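PDB 4XYH: kinetochore protein Mis16 from Schizosaccharomyces japonicus, which binds histone H4 and, independently, the CENP-A-specific chaperone Scm3, as a WD-repeat kinetochore protein probably helping to deliver CENP-A to centromeres. Local coordinates for residues Gly286-Pro291 and Val331-His336. Residues are numbered along the deposited sequence; the frame is centred on the assembly and turned at random.
Sequences GVAFNP and VQWSPH
Two neighbouring blades of the WD-repeat beta-propeller meet here through their first strands, with Trp333 of strand 328-333 packed against strand 284-289. The strand segments run nearly parallel, 9° apart, with axes 6.2 Å from each other at closest approach, and side chains fill the interval. Trp333 NE1 donates to Ala288 O at 2.8 Å; the oxygen lies in the indole plane, whereas the donor stands well above the carbonyl plane. Trp333 CG is anti to its own carbonyl carbon (chi1 -66°), which turns the indole across the end of the other strand. Over one face sits Asn290: its CB makes a CH-pi contact 4.0 Å from the centroid of the five-membered ring, and ND2 lies 3.1 Å from CE3, the amide tilted 67° to the ring. That amide is fixed by its own blade and the next: OD1 accepts from the backbone of Phe292 and Asn293, and ND2 donates to Glu338 O. Ala288 CB fits between Val331 CG1 and Trp333 CD1, 3.6 Å from the latter, while Pro291 CD presses on Trp333 CB at 3.5 Å. A leucine in place of Trp333 would probably leave Ala288 O without its indole donor and open a gap beneath Asn290. Gln332 O accepts from Trp390 NE1 of the following blade, so the same tryptophan-to-carbonyl bond joins this pair of inner strands and the next, an arrangement in keeping with the repeating blade-to-blade packing of a WD40 propeller.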
loop_
_atom_site.group_PDB
_atom_site.type_symbol
_atom_site.label_atom_id
_atom_site.label_comp_id
_atom_site.label_asym_id
_atom_site.label_seq_id
_atom_site.Cartn_x
_atom_site.Cartn_y
_atom_site.Cartn_z
ATOM N N GLY A 286 6.603 6.319 -1.728
ATOM C CA GLY A 286 5.374 5.821 -2.322
ATOM C C GLY A 286 4.903 6.682 -3.474
ATOM O O GLY A 286 5.274 7.862 -3.587
ATOM N N VAL A 287 4.075 6.088 -4.327
ATOM C CA VAL A 287 3.526 6.779 -5.481
ATOM C C VAL A 287 2.136 6.219 -5.760
ATOM O O VAL A 287 1.885 5.029 -5.564
ATOM C CB VAL A 287 4.443 6.619 -6.720
ATOM C CG1 VAL A 287 4.651 5.139 -7.026
ATOM C CG2 VAL A 287 3.887 7.378 -7.949
ATOM N N ALA A 288 1.231 7.073 -6.213
ATOM C CA ALA A 288 -0.144 6.645 -6.435
ATOM C C ALA A 288 -0.842 7.529 -7.468
ATOM O O ALA A 288 -0.847 8.763 -7.359
ATOM C CB ALA A 288 -0.918 6.640 -5.127
ATOM N N PHE A 289 -1.414 6.875 -8.474
ATOM C CA PHE A 289 -2.260 7.525 -9.460
ATOM C C PHE A 289 -3.670 7.721 -8.923
ATOM O O PHE A 289 -4.227 6.828 -8.278
ATOM C CB PHE A 289 -2.333 6.694 -10.734
ATOM C CG PHE A 289 -1.119 6.780 -11.598
ATOM C CD1 PHE A 289 -0.683 8.002 -12.086
ATOM C CD2 PHE A 289 -0.437 5.629 -11.970
ATOM C CE1 PHE A 289 0.420 8.073 -12.912
ATOM C CE2 PHE A 289 0.662 5.696 -12.799
ATOM C CZ PHE A 289 1.092 6.923 -13.268
ATOM N N ASN A 290 -4.251 8.880 -9.212
ATOM C CA ASN A 290 -5.640 9.163 -8.872
ATOM C C ASN A 290 -6.540 8.398 -9.826
ATOM O O ASN A 290 -6.349 8.468 -11.027
ATOM C CB ASN A 290 -5.906 10.670 -8.957
ATOM C CG ASN A 290 -7.329 11.055 -8.552
ATOM O OD1 ASN A 290 -8.284 10.823 -9.296
ATOM N ND2 ASN A 290 -7.463 11.690 -7.385
ATOM N N PRO A 291 -7.514 7.647 -9.290
ATOM C CA PRO A 291 -8.376 6.789 -10.118
ATOM C C PRO A 291 -9.467 7.542 -10.910
ATOM O O PRO A 291 -10.137 6.926 -11.734
ATOM C CB PRO A 291 -9.013 5.845 -9.093
ATOM C CG PRO A 291 -9.008 6.614 -7.812
ATOM C CD PRO A 291 -7.768 7.477 -7.848
ATOM N N VAL A 331 0.844 6.167 0.423
ATOM C CA VAL A 331 -0.047 7.162 -0.132
ATOM C C VAL A 331 -1.096 6.412 -0.946
ATOM O O VAL A 331 -0.753 5.588 -1.776
ATOM C CB VAL A 331 0.721 8.211 -0.984
ATOM C CG1 VAL A 331 1.601 7.547 -2.065
ATOM C CG2 VAL A 331 -0.230 9.206 -1.579
ATOM N N GLN A 332 -2.376 6.651 -0.668
ATOM C CA GLN A 332 -3.445 5.942 -1.369
ATOM C C GLN A 332 -4.645 6.843 -1.605
ATOM O O GLN A 332 -5.192 7.431 -0.660
ATOM C CB GLN A 332 -3.899 4.715 -0.589
ATOM C CG GLN A 332 -2.821 3.670 -0.401
ATOM C CD GLN A 332 -2.983 2.506 -1.336
ATOM O OE1 GLN A 332 -1.998 1.963 -1.853
ATOM N NE2 GLN A 332 -4.232 2.104 -1.562
ATOM N N TRP A 333 -5.071 6.925 -2.860
ATOM C CA TRP A 333 -6.243 7.712 -3.205
ATOM C C TRP A 333 -7.519 6.989 -2.789
ATOM O O TRP A 333 -7.604 5.772 -2.911
ATOM C CB TRP A 333 -6.266 7.983 -4.701
ATOM C CG TRP A 333 -5.161 8.848 -5.163
ATOM C CD1 TRP A 333 -3.979 8.446 -5.712
ATOM C CD2 TRP A 333 -5.117 10.278 -5.114
ATOM N NE1 TRP A 333 -3.204 9.537 -6.011
ATOM C CE2 TRP A 333 -3.882 10.675 -5.657
ATOM C CE3 TRP A 333 -6.005 11.260 -4.666
ATOM C CZ2 TRP A 333 -3.512 12.019 -5.772
ATOM C CZ3 TRP A 333 -5.637 12.593 -4.783
ATOM C CH2 TRP A 333 -4.400 12.962 -5.332
ATOM N N SER A 334 -8.512 7.719 -2.294
ATOM C CA SER A 334 -9.825 7.097 -2.086
ATOM C C SER A 334 -10.373 6.553 -3.419
ATOM O O SER A 334 -10.304 7.227 -4.440
ATOM C CB SER A 334 -10.812 8.097 -1.475
ATOM O OG SER A 334 -12.161 7.685 -1.691
ATOM N N PRO A 335 -10.896 5.321 -3.422
ATOM C CA PRO A 335 -11.524 4.848 -4.665
ATOM C C PRO A 335 -12.941 5.430 -4.876
ATOM O O PRO A 335 -13.558 5.173 -5.914
ATOM C CB PRO A 335 -11.581 3.328 -4.470
ATOM C CG PRO A 335 -11.742 3.162 -2.987
ATOM C CD PRO A 335 -10.983 4.326 -2.340
ATOM N N HIS A 336 -13.439 6.211 -3.918
ATOM C CA HIS A 336 -14.799 6.737 -3.994
ATOM C C HIS A 336 -14.886 8.249 -4.241
ATOM O O HIS A 336 -15.893 8.729 -4.751
ATOM C CB HIS A 336 -15.565 6.401 -2.707
ATOM C CG HIS A 336 -15.640 4.933 -2.412
ATOM N ND1 HIS A 336 -15.090 4.372 -1.278
ATOM C CD2 HIS A 336 -16.198 3.912 -3.103
ATOM C CE1 HIS A 336 -15.306 3.069 -1.285
ATOM N NE2 HIS A 336 -15.974 2.764 -2.380
#